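Local coordinates for nucleotidyl transferase AbiEii/AbiGii toxin family protein (Mycobacterium tuberculosis, PDB 6Y56) that probably acts as a nucleotidyltransferase toxin of a toxin-antitoxin system, a kind of enzyme that can block growth by inactivating tRNA acceptor stems, at residues A[36-41]-A[83-88]; A[96-101]-A[106-111]; A[271-276]-A[282-287]. One frame throughout, in Å; residues are numbered along the deposited sequence.

Contact 1 (A[36-41]-A[83-88]); sequences SQTVQF and CELIDG
No ring or other flat group takes part where T38 and V39 meet L85, so no face or edge is used, and the contact is mainly a meeting of aliphatic carbons. It illustrates how one branched side chain can bridge two segments of a fold. L85 holds CG anti to its backbone nitrogen (chi1 179°), and from there CD2 is carried into the angle between T38 and V39. T38 and L85 approach tip to tip, with CD2 of L85 3.5 Å from CB of T38. The methyl of T38 meets the same group, its CG2 3.7 Å from CD2 of L85, while the other branch of L85 stands a little farther off, with CD1 4.0 Å from CG2 of T38. V39 instead slides past L85 in the opposite direction, and its CG2 comes 3.7 Å from CD2 of L85. The hydroxyl of T38 is turned to the carbonyl of L34, one helical turn earlier; chi1 of -46° sets OG1 beside the backbone nitrogen, on the way to that oxygen, and places the methyl where L85 can meet it. The contact is small, burying 107 Å² in all, but L85 continues onto L34 and L35, and V39 onto R45 and L46. Next to L85, I86 faces the sheet, touching F96 and V98 as well as L31. This is the packing of two neighbouring helices, 19-38 and 76-86, near their C-terminal ends, within the alpha/beta fold of the nucleotidyltransferase family.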
ATOM      1  N   SER A  36      -4.317  -3.602 -16.700  1.00 13.84           N
ATOM      2  CA  SER A  36      -4.414  -2.342 -17.426  1.00 15.55           C
ATOM      3  C   SER A  36      -4.957  -2.552 -18.828  1.00 16.83           C
ATOM      4  O   SER A  36      -5.542  -1.634 -19.412  1.00 17.63           O
ATOM      5  CB  SER A  36      -3.051  -1.667 -17.511  1.00 13.96           C
ATOM      6  OG  SER A  36      -2.195  -2.323 -18.439  1.00 15.62           O
ATOM      7  N   GLN A  37      -4.762  -3.739 -19.383  1.00 15.01           N
ATOM      8  CA  GLN A  37      -5.252  -4.022 -20.722  1.00 17.36           C
ATOM      9  C   GLN A  37      -6.719  -4.414 -20.750  1.00 20.23           C
ATOM     10  O   GLN A  37      -7.313  -4.416 -21.834  1.00 22.98           O
ATOM     11  CB  GLN A  37      -4.424  -5.138 -21.365  1.00 21.81           C
ATOM     12  CG  GLN A  37      -3.004  -4.727 -21.745  1.00 26.12           C
ATOM     13  CD  GLN A  37      -2.949  -3.877 -23.012  1.00 30.63           C
ATOM     14  OE1 GLN A  37      -2.709  -2.668 -22.958  1.00 31.82           O
ATOM     15  NE2 GLN A  37      -3.166  -4.510 -24.162  1.00 37.66           N
ATOM     16  N   THR A  38      -7.319  -4.734 -19.607  1.00 18.41           N
ATOM     17  CA  THR A  38      -8.624  -5.381 -19.573  1.00 21.84           C
ATOM     18  C   THR A  38      -9.659  -4.643 -18.733  1.00 23.64           C
ATOM     19  O   THR A  38     -10.837  -4.627 -19.098  1.00 26.59           O
ATOM     20  CB  THR A  38      -8.473  -6.815 -19.030  1.00 21.57           C
ATOM     21  OG1 THR A  38      -7.367  -7.480 -19.663  1.00 27.62           O
ATOM     22  CG2 THR A  38      -9.740  -7.611 -19.254  1.00 27.87           C
ATOM     23  N   VAL A  39      -9.257  -4.042 -17.616  1.00 17.38           N
ATOM     24  CA  VAL A  39     -10.184  -3.468 -16.645  1.00 19.12           C
ATOM     25  C   VAL A  39     -10.039  -1.954 -16.642  1.00 18.76           C
ATOM     26  O   VAL A  39      -8.924  -1.427 -16.735  1.00 18.72           O
ATOM     27  CB  VAL A  39      -9.894  -4.041 -15.241  1.00 21.05           C
ATOM     28  CG1 VAL A  39     -10.760  -3.374 -14.186  1.00 26.23           C
ATOM     29  CG2 VAL A  39     -10.107  -5.534 -15.227  1.00 23.17           C
ATOM     30  N   GLN A  40     -11.162  -1.251 -16.505  1.00 16.44           N
ATOM     31  CA  GLN A  40     -11.128   0.207 -16.423  1.00 16.53           C
ATOM     32  C   GLN A  40     -10.715   0.632 -15.017  1.00 17.21           C
ATOM     33  O   GLN A  40     -11.389   0.292 -14.041  1.00 18.35           O
ATOM     34  CB  GLN A  40     -12.501   0.778 -16.773  1.00 18.88           C
ATOM     35  CG  GLN A  40     -12.564   2.304 -16.741  1.00 21.60           C
ATOM     36  CD  GLN A  40     -11.655   2.948 -17.777  1.00 25.39           C
ATOM     37  OE1 GLN A  40     -11.860   2.787 -18.981  1.00 33.61           O
ATOM     38  NE2 GLN A  40     -10.642   3.675 -17.315  1.00 24.02           N
ATOM     39  N   PHE A  41      -9.608   1.359 -14.906  1.00 15.80           N
ATOM     40  CA  PHE A  41      -9.222   1.978 -13.646  1.00 16.65           C
ATOM     41  C   PHE A  41      -9.798   3.389 -13.582  1.00 15.31           C
ATOM     42  O   PHE A  41     -10.223   3.954 -14.590  1.00 17.49           O
ATOM     43  CB  PHE A  41      -7.697   2.082 -13.537  1.00 14.36           C
ATOM     44  CG  PHE A  41      -6.992   0.793 -13.201  1.00 14.08           C
ATOM     45  CD1 PHE A  41      -6.843  -0.207 -14.157  1.00 14.19           C
ATOM     46  CD2 PHE A  41      -6.419   0.605 -11.945  1.00 14.14           C
ATOM     47  CE1 PHE A  41      -6.175  -1.393 -13.850  1.00 14.19           C
ATOM     48  CE2 PHE A  41      -5.758  -0.562 -11.633  1.00 15.31           C
ATOM     49  CZ  PHE A  41      -5.626  -1.563 -12.593  1.00 16.25           C
ATOM     50  N   CYS A  83     -10.855 -10.165  -9.839  1.00 14.01           N
ATOM     51  CA  CYS A  83     -10.427 -11.459  -9.322  1.00 13.82           C
ATOM     52  C   CYS A  83     -10.620 -12.570 -10.351  1.00 16.60           C
ATOM     53  O   CYS A  83      -9.766 -13.457 -10.477  1.00 15.60           O
ATOM     54  CB  CYS A  83     -11.158 -11.769  -8.012  1.00 15.64           C
ATOM     55  SG  CYS A  83     -10.627 -10.682  -6.659  1.00 18.36           S
ATOM     56  N   GLU A  84     -11.731 -12.547 -11.095  1.00 15.35           N
ATOM     57  CA  GLU A  84     -11.927 -13.545 -12.147  1.00 16.85           C
ATOM     58  C   GLU A  84     -10.859 -13.415 -13.221  1.00 16.49           C
ATOM     59  O   GLU A  84     -10.402 -14.419 -13.781  1.00 18.92           O
ATOM     60  CB  GLU A  84     -13.308 -13.395 -12.787  1.00 17.29           C
ATOM     61  CG  GLU A  84     -14.489 -13.826 -11.931  1.00 23.55           C
ATOM     62  CD  GLU A  84     -15.777 -13.872 -12.739  1.00 27.22           C
ATOM     63  OE1 GLU A  84     -15.711 -14.220 -13.941  1.00 37.82           O
ATOM     64  OE2 GLU A  84     -16.854 -13.554 -12.195  1.00 30.74           O
ATOM     65  N   LEU A  85     -10.434 -12.183 -13.506  1.00 15.87           N
ATOM     66  CA  LEU A  85      -9.400 -11.969 -14.508  1.00 16.72           C
ATOM     67  C   LEU A  85      -8.058 -12.499 -14.032  1.00 16.03           C
ATOM     68  O   LEU A  85      -7.343 -13.158 -14.798  1.00 18.80           O
ATOM     69  CB  LEU A  85      -9.308 -10.485 -14.833  1.00 17.49           C
ATOM     70  CG  LEU A  85      -8.250 -10.112 -15.857  1.00 21.65           C
ATOM     71  CD1 LEU A  85      -8.541 -10.802 -17.184  1.00 23.84           C
ATOM     72  CD2 LEU A  85      -8.217  -8.604 -16.025  1.00 22.14           C
ATOM     73  N   ILE A  86      -7.702 -12.229 -12.773  1.00 15.94           N
ATOM     74  CA  ILE A  86      -6.413 -12.667 -12.241  1.00 16.03           C
ATOM     75  C   ILE A  86      -6.344 -14.186 -12.189  1.00 16.38           C
ATOM     76  O   ILE A  86      -5.357 -14.794 -12.622  1.00 16.95           O
ATOM     77  CB  ILE A  86      -6.175 -12.060 -10.849  1.00 14.70           C
ATOM     78  CG1 ILE A  86      -6.036 -10.537 -10.945  1.00 16.25           C
ATOM     79  CG2 ILE A  86      -4.923 -12.672 -10.222  1.00 16.04           C
ATOM     80  CD1 ILE A  86      -5.951  -9.854  -9.598  1.00 17.65           C
ATOM     81  N   ASP A  87      -7.389 -14.821 -11.654  1.00 15.89           N
ATOM     82  CA  ASP A  87      -7.327 -16.244 -11.347  1.00 15.55           C
ATOM     83  C   ASP A  87      -7.203 -17.079 -12.621  1.00 13.69           C
ATOM     84  O   ASP A  87      -8.098 -17.079 -13.472  1.00 18.73           O
ATOM     85  CB  ASP A  87      -8.549 -16.663 -10.540  1.00 17.27           C
ATOM     86  CG  ASP A  87      -8.365 -18.003  -9.877  1.00 20.37           C
ATOM     87  OD1 ASP A  87      -7.261 -18.295  -9.384  1.00 18.96           O
ATOM     88  OD2 ASP A  87      -9.340 -18.782  -9.860  1.00 29.59           O
ATOM     89  N   GLY A  88      -6.095 -17.798 -12.740  1.00 15.98           N
ATOM     90  CA  GLY A  88      -5.829 -18.622 -13.898  1.00 19.39           C
ATOM     91  C   GLY A  88      -5.183 -17.900 -15.060  1.00 18.16           C
ATOM     92  O   GLY A  88      -4.883 -18.545 -16.072  1.00 20.69           O
TER

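Contact 2 (A[96-101]-A[106-111]); sequences FGVQST and RHWQLR
The carbonyl oxygen of H107 is gripped by T101 and by a water. T101 N donates to H107 O at 3.0 Å in an almost straight bond (178°), and water 1 gives it a hydrogen at 2.7 Å. That water in turn accepts from S100 OG at 2.6 Å, bridging the strands over one face of the W108 ring, toward its rim; a chi1 of -174° sets OG of S100 opposite the backbone nitrogen, where the water meets it. T101 OG1 lies near the plane of the H107 imidazole, at its edge, but its 2.4 Å separation from H107 ND1 is too short to be trusted in detail. Farther along, paired backbone bonds tie Q99 to Q109 and G97 to R111; Q109 N reaches Q99 O at 2.7 Å. V98, S100, W108 and L110 share one face of the sheet. S100 lays CB over the W108 six-membered ring, 4.0 Å from its centroid and 19° off the normal, a CH-pi contact, while V98 CB is 3.8 Å from W108 CE3. V98 also puts CG1 3.7 Å from L110 CD1. Helix 76-86 covers this apolar face through I86 and C83, and helix 19-38 through L31. Q99, Q109 and R111 point to the other side. The alternating pairs mark antiparallel strands, and the short connection makes them a beta hairpin, here part of the mixed central sheet of the nucleotidyltransferase fold.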
ATOM      1  N   PHE A  96      -0.991 -16.984 -12.759  1.00 14.34           N
ATOM      2  CA  PHE A  96      -1.465 -16.417 -11.507  1.00 14.10           C
ATOM      3  C   PHE A  96      -2.657 -17.198 -10.985  1.00 14.46           C
ATOM      4  O   PHE A  96      -3.443 -17.754 -11.750  1.00 16.30           O
ATOM      5  CB  PHE A  96      -1.888 -14.967 -11.707  1.00 14.32           C
ATOM      6  CG  PHE A  96      -0.771 -14.093 -12.199  1.00 13.84           C
ATOM      7  CD1 PHE A  96       0.084 -13.469 -11.299  1.00 15.61           C
ATOM      8  CD2 PHE A  96      -0.534 -13.932 -13.553  1.00 17.85           C
ATOM      9  CE1 PHE A  96       1.125 -12.674 -11.741  1.00 14.70           C
ATOM     10  CE2 PHE A  96       0.516 -13.127 -13.993  1.00 16.43           C
ATOM     11  CZ  PHE A  96       1.343 -12.511 -13.086  1.00 17.19           C
ATOM     12  N   GLY A  97      -2.785 -17.214  -9.671  1.00 14.92           N
ATOM     13  CA  GLY A  97      -3.975 -17.748  -9.035  1.00 14.78           C
ATOM     14  C   GLY A  97      -4.250 -16.956  -7.778  1.00 16.02           C
ATOM     15  O   GLY A  97      -3.329 -16.450  -7.127  1.00 15.85           O
ATOM     16  N   VAL A  98      -5.528 -16.823  -7.448  1.00 16.48           N
ATOM     17  CA  VAL A  98      -5.937 -16.165  -6.216  1.00 14.97           C
ATOM     18  C   VAL A  98      -6.886 -17.077  -5.459  1.00 16.88           C
ATOM     19  O   VAL A  98      -7.764 -17.710  -6.057  1.00 20.72           O
ATOM     20  CB  VAL A  98      -6.551 -14.764  -6.440  1.00 16.35           C
ATOM     21  CG1 VAL A  98      -5.444 -13.731  -6.721  1.00 17.88           C
ATOM     22  CG2 VAL A  98      -7.587 -14.792  -7.559  1.00 20.62           C
ATOM     23  N   GLN A  99      -6.703 -17.142  -4.145  1.00 15.39           N
ATOM     24  CA  GLN A  99      -7.554 -17.914  -3.254  1.00 17.47           C
ATOM     25  C   GLN A  99      -8.099 -16.978  -2.186  1.00 17.10           C
ATOM     26  O   GLN A  99      -7.344 -16.218  -1.578  1.00 15.47           O
ATOM     27  CB  GLN A  99      -6.758 -19.030  -2.588  1.00 20.90           C
ATOM     28  CG  GLN A  99      -7.621 -19.923  -1.720  1.00 30.10           C
ATOM     29  CD  GLN A  99      -6.889 -21.155  -1.239  1.00 39.80           C
ATOM     30  OE1 GLN A  99      -7.458 -22.248  -1.190  1.00 45.81           O
ATOM     31  NE2 GLN A  99      -5.616 -20.990  -0.880  1.00 38.17           N
ATOM     32  N   SER A 100      -9.405 -17.028  -1.967  1.00 17.67           N
ATOM     33  CA  SER A 100     -10.024 -16.145  -0.991  1.00 17.90           C
ATOM     34  C   SER A 100      -9.561 -16.511   0.412  1.00 19.40           C
ATOM     35  O   SER A 100      -9.473 -17.690   0.764  1.00 23.55           O
ATOM     36  CB  SER A 100     -11.542 -16.291  -1.075  1.00 22.46           C
ATOM     37  OG  SER A 100     -12.190 -15.357  -0.229  1.00 30.06           O
ATOM     38  N   THR A 101      -9.247 -15.493   1.215  1.00 15.88           N
ATOM     39  CA  THR A 101      -8.908 -15.719   2.610  1.00 17.62           C
ATOM     40  C   THR A 101     -10.052 -15.401   3.556  1.00 22.44           C
ATOM     41  O   THR A 101      -9.962 -15.742   4.738  1.00 27.85           O
ATOM     42  CB  THR A 101      -7.684 -14.891   3.019  1.00 20.09           C
ATOM     43  OG1 THR A 101      -7.993 -13.497   2.893  1.00 21.42           O
ATOM     44  CG2 THR A 101      -6.485 -15.237   2.148  1.00 21.22           C
ATOM     45  N   ARG A 106     -12.971  -9.823  -0.671  1.00 13.86           N
ATOM     46  CA  ARG A 106     -12.094  -8.676  -0.841  1.00 12.66           C
ATOM     47  C   ARG A 106     -10.668  -8.917  -0.385  1.00 14.63           C
ATOM     48  O   ARG A 106      -9.842  -8.000  -0.482  1.00 13.93           O
ATOM     49  CB  ARG A 106     -12.693  -7.449  -0.141  1.00 14.25           C
ATOM     50  CG  ARG A 106     -13.851  -6.860  -0.939  1.00 13.82           C
ATOM     51  CD  ARG A 106     -14.592  -5.772  -0.208  1.00 14.50           C
ATOM     52  NE  ARG A 106     -15.525  -5.139  -1.132  1.00 14.04           N
ATOM     53  CZ  ARG A 106     -15.210  -4.123  -1.931  1.00 14.55           C
ATOM     54  NH1 ARG A 106     -13.990  -3.585  -1.900  1.00 13.26           N
ATOM     55  NH2 ARG A 106     -16.126  -3.638  -2.761  1.00 14.86           N
ATOM     56  N   HIS A 107     -10.335 -10.117   0.079  1.00 14.86           N
ATOM     57  CA  HIS A 107      -8.963 -10.422   0.470  1.00 14.05           C
ATOM     58  C   HIS A 107      -8.566 -11.779  -0.078  1.00 15.08           C
ATOM     59  O   HIS A 107      -9.293 -12.764   0.089  1.00 14.06           O
ATOM     60  CB  HIS A 107      -8.719 -10.371   1.976  1.00 19.29           C
ATOM     61  CG  HIS A 107      -7.263 -10.455   2.331  1.00 24.36           C
ATOM     62  ND1 HIS A 107      -6.598 -11.657   2.456  1.00 28.37           N
ATOM     63  CD2 HIS A 107      -6.331  -9.490   2.525  1.00 26.82           C
ATOM     64  CE1 HIS A 107      -5.329 -11.430   2.747  1.00 28.63           C
ATOM     65  NE2 HIS A 107      -5.141 -10.123   2.797  1.00 29.65           N
ATOM     66  N   TRP A 108      -7.412 -11.829  -0.727  1.00 13.88           N
ATOM     67  CA  TRP A 108      -7.018 -12.985  -1.513  1.00 14.70           C
ATOM     68  C   TRP A 108      -5.546 -13.271  -1.291  1.00 15.21           C
ATOM     69  O   TRP A 108      -4.740 -12.350  -1.149  1.00 17.38           O
ATOM     70  CB  TRP A 108      -7.262 -12.748  -3.011  1.00 14.38           C
ATOM     71  CG  TRP A 108      -8.689 -12.433  -3.298  1.00 16.79           C
ATOM     72  CD1 TRP A 108      -9.330 -11.244  -3.077  1.00 14.90           C
ATOM     73  CD2 TRP A 108      -9.681 -13.333  -3.802  1.00 18.17           C
ATOM     74  NE1 TRP A 108     -10.661 -11.351  -3.421  1.00 14.89           N
ATOM     75  CE2 TRP A 108     -10.894 -12.624  -3.871  1.00 18.00           C
ATOM     76  CE3 TRP A 108      -9.655 -14.668  -4.217  1.00 17.23           C
ATOM     77  CZ2 TRP A 108     -12.069 -13.205  -4.338  1.00 19.22           C
ATOM     78  CZ3 TRP A 108     -10.817 -15.243  -4.677  1.00 20.02           C
ATOM     79  CH2 TRP A 108     -12.011 -14.515  -4.732  1.00 19.87           C
ATOM     80  N   GLN A 109      -5.194 -14.545  -1.260  1.00 12.67           N
ATOM     81  CA  GLN A 109      -3.802 -14.941  -1.348  1.00 13.70           C
ATOM     82  C   GLN A 109      -3.444 -15.087  -2.820  1.00 13.78           C
ATOM     83  O   GLN A 109      -4.166 -15.752  -3.572  1.00 14.44           O
ATOM     84  CB  GLN A 109      -3.573 -16.263  -0.624  1.00 14.82           C
ATOM     85  CG  GLN A 109      -2.140 -16.747  -0.778  1.00 17.27           C
ATOM     86  CD  GLN A 109      -1.745 -17.820   0.213  1.00 21.13           C
ATOM     87  OE1 GLN A 109      -2.593 -18.444   0.865  1.00 21.26           O
ATOM     88  NE2 GLN A 109      -0.441 -18.052   0.323  1.00 21.55           N
ATOM     89  N   LEU A 110      -2.331 -14.478  -3.221  1.00 13.86           N
ATOM     90  CA  LEU A 110      -1.864 -14.535  -4.597  1.00 15.21           C
ATOM     91  C   LEU A 110      -0.751 -15.565  -4.718  1.00 14.90           C
ATOM     92  O   LEU A 110       0.194 -15.560  -3.929  1.00 15.24           O
ATOM     93  CB  LEU A 110      -1.334 -13.169  -5.027  1.00 15.53           C
ATOM     94  CG  LEU A 110      -0.746 -13.084  -6.437  1.00 15.10           C
ATOM     95  CD1 LEU A 110      -1.830 -13.227  -7.470  1.00 16.02           C
ATOM     96  CD2 LEU A 110      -0.033 -11.758  -6.589  1.00 16.95           C
ATOM     97  N   ARG A 111      -0.851 -16.429  -5.720  1.00 17.31           N
ATOM     98  CA  ARG A 111       0.220 -17.354  -6.036  1.00 19.19           C
ATOM     99  C   ARG A 111       0.644 -17.111  -7.471  1.00 15.72           C
ATOM    100  O   ARG A 111      -0.187 -16.815  -8.332  1.00 15.96           O
ATOM    101  CB  ARG A 111      -0.222 -18.799  -5.829  1.00 22.03           C
ATOM    102  CG  ARG A 111      -0.337 -19.159  -4.350  1.00 24.76           C
ATOM    103  CD  ARG A 111      -0.583 -20.644  -4.136  1.00 27.75           C
ATOM    104  NE  ARG A 111      -0.559 -21.015  -2.721  1.00 32.69           N
ATOM    105  CZ  ARG A 111      -1.617 -20.979  -1.912  1.00 35.70           C
ATOM    106  NH1 ARG A 111      -2.798 -20.575  -2.368  1.00 37.31           N
ATOM    107  NH2 ARG A 111      -1.492 -21.343  -0.639  1.00 36.36           N
TER
HETATM  108  O   HOH W   1     -12.006 -12.810  -0.052  1.00 22.00           O

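Contact 3 (A[271-276]-A[282-287]); sequences QRWAAC and REVENA
W273 and V284 bring their backbones to 7.5 Å between CA atoms, beside a type I turn from W273 to C276, the latter with positive phi. The side chains bridging this gap are a worked example of one carboxylate oxygen shared by several donors. E283 OE1 takes three N-H groups. R272 grips it side-on with two nitrogens, NE at 2.8 Å and NH2 at 3.0 Å from E283 OE1, and the oxygen lies in the guanidinium plane. NE uses the syn lone pair, whereas NH2 comes from above the carboxylate, 52° out of its plane. The indole adds the third bond: W273 NE1 stands 2.9 Å from E283 OE1, on the anti lone pair, with the oxygen near the ring plane. R272 reaches this position through a bend at chi3 (71°), and its NH2 also forms a salt bridge with D269, so the guanidinium serves two acids. These donors probably favour the ionised form of E283 and fix the rotation of its carboxylate. Beyond these bonds the indole packs on helix 281-292. V284 lays CG2 over one face of the pyrrole part of W273, 4.2 Å from the five-membered ring centroid and 14° off its normal, a CH-pi contact. One helical turn beyond E283, A287 sets CB 3.6 Å from W273 CH2. L205 of helix 196-212 touches both W273 and V284, and R201 also meets the indole, so the tryptophan is buried among three helices. Two consecutive helices joined by a short connection thus pack against each other, in the helical C-terminal region of this AbiEii-family protein.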
ATOM      1  N   GLN A 271      -9.800  17.588  16.979  1.00 14.37           N
ATOM      2  CA  GLN A 271      -9.842  17.099  18.354  1.00 14.58           C
ATOM      3  C   GLN A 271     -11.214  16.553  18.716  1.00 15.33           C
ATOM      4  O   GLN A 271     -11.318  15.574  19.464  1.00 17.42           O
ATOM      5  CB  GLN A 271      -9.437  18.218  19.309  1.00 15.50           C
ATOM      6  CG  GLN A 271      -7.977  18.587  19.184  1.00 15.93           C
ATOM      7  CD  GLN A 271      -7.538  19.599  20.218  1.00 15.70           C
ATOM      8  OE1 GLN A 271      -7.992  19.578  21.371  1.00 17.32           O
ATOM      9  NE2 GLN A 271      -6.637  20.492  19.819  1.00 18.41           N
ATOM     10  N   ARG A 272     -12.275  17.179  18.207  1.00 15.36           N
ATOM     11  CA  ARG A 272     -13.619  16.654  18.410  1.00 17.01           C
ATOM     12  C   ARG A 272     -13.792  15.316  17.696  1.00 15.69           C
ATOM     13  O   ARG A 272     -14.305  14.346  18.275  1.00 16.26           O
ATOM     14  CB  ARG A 272     -14.633  17.679  17.904  1.00 16.06           C
ATOM     15  CG  ARG A 272     -16.083  17.254  18.042  1.00 22.06           C
ATOM     16  CD  ARG A 272     -17.054  18.423  17.804  1.00 21.18           C
ATOM     17  NE  ARG A 272     -17.093  18.829  16.407  1.00 21.30           N
ATOM     18  CZ  ARG A 272     -16.430  19.870  15.917  1.00 22.08           C
ATOM     19  NH1 ARG A 272     -15.681  20.619  16.715  1.00 24.00           N
ATOM     20  NH2 ARG A 272     -16.515  20.162  14.627  1.00 24.06           N
ATOM     21  N   TRP A 273     -13.355  15.240  16.436  1.00 13.15           N
ATOM     22  CA  TRP A 273     -13.570  14.023  15.664  1.00 14.10           C
ATOM     23  C   TRP A 273     -12.750  12.867  16.201  1.00 17.01           C
ATOM     24  O   TRP A 273     -13.151  11.706  16.042  1.00 16.24           O
ATOM     25  CB  TRP A 273     -13.266  14.280  14.193  1.00 14.54           C
ATOM     26  CG  TRP A 273     -14.160  15.323  13.621  1.00 15.81           C
ATOM     27  CD1 TRP A 273     -15.425  15.624  14.024  1.00 15.85           C
ATOM     28  CD2 TRP A 273     -13.850  16.218  12.554  1.00 14.69           C
ATOM     29  NE1 TRP A 273     -15.930  16.662  13.270  1.00 16.81           N
ATOM     30  CE2 TRP A 273     -14.973  17.050  12.365  1.00 14.95           C
ATOM     31  CE3 TRP A 273     -12.720  16.411  11.749  1.00 14.07           C
ATOM     32  CZ2 TRP A 273     -15.006  18.045  11.386  1.00 15.82           C
ATOM     33  CZ3 TRP A 273     -12.752  17.401  10.782  1.00 16.19           C
ATOM     34  CH2 TRP A 273     -13.892  18.203  10.609  1.00 16.04           C
ATOM     35  N   ALA A 274     -11.618  13.164  16.848  1.00 15.14           N
ATOM     36  CA  ALA A 274     -10.755  12.141  17.429  1.00 15.12           C
ATOM     37  C   ALA A 274     -11.482  11.269  18.445  1.00 16.39           C
ATOM     38  O   ALA A 274     -10.988  10.188  18.783  1.00 17.02           O
ATOM     39  CB  ALA A 274      -9.516  12.793  18.058  1.00 15.48           C
ATOM     40  N   ALA A 275     -12.635  11.710  18.946  1.00 16.61           N
ATOM     41  CA  ALA A 275     -13.432  10.867  19.823  1.00 16.04           C
ATOM     42  C   ALA A 275     -13.949   9.607  19.131  1.00 17.77           C
ATOM     43  O   ALA A 275     -14.329   8.651  19.813  1.00 17.91           O
ATOM     44  CB  ALA A 275     -14.600  11.686  20.379  1.00 18.98           C
ATOM     45  N   CYS A 276     -13.973   9.576  17.799  1.00 15.52           N
ATOM     46  CA  CYS A 276     -14.515   8.436  17.054  1.00 15.50           C
ATOM     47  C   CYS A 276     -15.942   8.116  17.502  1.00 17.74           C
ATOM     48  O   CYS A 276     -16.281   6.983  17.863  1.00 18.61           O
ATOM     49  CB  CYS A 276     -13.595   7.213  17.113  1.00 15.80           C
ATOM     50  SG  CYS A 276     -11.942   7.528  16.469  1.00 16.86           S
ATOM     51  N   ARG A 282     -21.999  13.266  10.178  1.00 16.55           N
ATOM     52  CA  ARG A 282     -22.280  14.302   9.186  1.00 17.13           C
ATOM     53  C   ARG A 282     -21.130  15.298   9.072  1.00 14.91           C
ATOM     54  O   ARG A 282     -20.783  15.731   7.967  1.00 16.47           O
ATOM     55  CB  ARG A 282     -23.586  15.017   9.535  1.00 21.26           C
ATOM     56  CG  ARG A 282     -24.002  16.076   8.525  1.00 26.24           C
ATOM     57  CD  ARG A 282     -24.279  15.465   7.167  1.00 31.70           C
ATOM     58  NE  ARG A 282     -23.178  15.678   6.234  1.00 34.72           N
ATOM     59  CZ  ARG A 282     -23.087  15.096   5.043  1.00 32.61           C
ATOM     60  NH1 ARG A 282     -24.035  14.260   4.640  1.00 37.48           N
ATOM     61  NH2 ARG A 282     -22.049  15.348   4.253  1.00 35.43           N
ATOM     62  N   GLU A 283     -20.531  15.673  10.201  1.00 15.90           N
ATOM     63  CA  GLU A 283     -19.375  16.569  10.158  1.00 15.25           C
ATOM     64  C   GLU A 283     -18.209  15.925   9.419  1.00 12.98           C
ATOM     65  O   GLU A 283     -17.506  16.590   8.646  1.00 14.52           O
ATOM     66  CB  GLU A 283     -18.944  16.938  11.574  1.00 16.57           C
ATOM     67  CG  GLU A 283     -20.026  17.647  12.376  1.00 18.51           C
ATOM     68  CD  GLU A 283     -19.590  18.006  13.780  1.00 23.42           C
ATOM     69  OE1 GLU A 283     -18.399  17.857  14.113  1.00 20.50           O
ATOM     70  OE2 GLU A 283     -20.458  18.455  14.561  1.00 27.44           O
ATOM     71  N   VAL A 284     -17.987  14.629   9.650  1.00 14.25           N
ATOM     72  CA  VAL A 284     -16.904  13.914   8.983  1.00 13.18           C
ATOM     73  C   VAL A 284     -17.184  13.793   7.489  1.00 14.87           C
ATOM     74  O   VAL A 284     -16.289  14.002   6.658  1.00 14.31           O
ATOM     75  CB  VAL A 284     -16.687  12.552   9.675  1.00 13.87           C
ATOM     76  CG1 VAL A 284     -15.802  11.632   8.840  1.00 15.02           C
ATOM     77  CG2 VAL A 284     -16.093  12.756  11.074  1.00 14.99           C
ATOM     78  N   GLU A 285     -18.428  13.470   7.119  1.00 14.56           N
ATOM     79  CA  GLU A 285     -18.793  13.435   5.706  1.00 16.43           C
ATOM     80  C   GLU A 285     -18.565  14.790   5.051  1.00 15.61           C
ATOM     81  O   GLU A 285     -18.050  14.865   3.929  1.00 16.10           O
ATOM     82  CB  GLU A 285     -20.254  13.017   5.559  1.00 19.11           C
ATOM     83  CG  GLU A 285     -20.522  11.588   5.996  1.00 19.68           C
ATOM     84  CD  GLU A 285     -21.992  11.212   5.933  1.00 27.58           C
ATOM     85  OE1 GLU A 285     -22.850  12.120   5.838  1.00 28.91           O
ATOM     86  OE2 GLU A 285     -22.289  10.002   5.979  1.00 27.85           O
ATOM     87  N   ASN A 286     -18.929  15.869   5.744  1.00 14.93           N
ATOM     88  CA  ASN A 286     -18.719  17.207   5.199  1.00 15.11           C
ATOM     89  C   ASN A 286     -17.236  17.529   5.070  1.00 15.16           C
ATOM     90  O   ASN A 286     -16.816  18.154   4.089  1.00 15.41           O
ATOM     91  CB  ASN A 286     -19.414  18.258   6.067  1.00 16.02           C
ATOM     92  CG  ASN A 286     -20.926  18.299   5.853  1.00 20.12           C
ATOM     93  OD1 ASN A 286     -21.444  17.768   4.876  1.00 23.64           O
ATOM     94  ND2 ASN A 286     -21.627  18.938   6.773  1.00 23.39           N
ATOM     95  N   ALA A 287     -16.430  17.120   6.054  1.00 13.25           N
ATOM     96  CA  ALA A 287     -14.990  17.355   5.990  1.00 14.68           C
ATOM     97  C   ALA A 287     -14.360  16.596   4.831  1.00 14.35           C
ATOM     98  O   ALA A 287     -13.447  17.108   4.169  1.00 15.30           O
ATOM     99  CB  ALA A 287     -14.333  16.952   7.309  1.00 14.83           C
TER

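Overall arrangement
The three contacts follow one another in series along the chain, none nested and none crossing. From helix 19-38, contact 1 closes a loop of some forty residues that includes strands 47-49 and 68-72 and helix 50-59, returning at the end of helix 76-86. Contact 2 opens almost at once as a tight hairpin and touches contact 1: G88 N meets F96 O at 2.8 Å, and D87 OD1 meets V98 N, so helix end and sheet are joined directly. Contact 3 closes a short loop much later, tying helix 268-273 to helix 281-292. Its nearest atoms lie about 17 Å from contact 2 and about 23 Å from contact 1, without touching either.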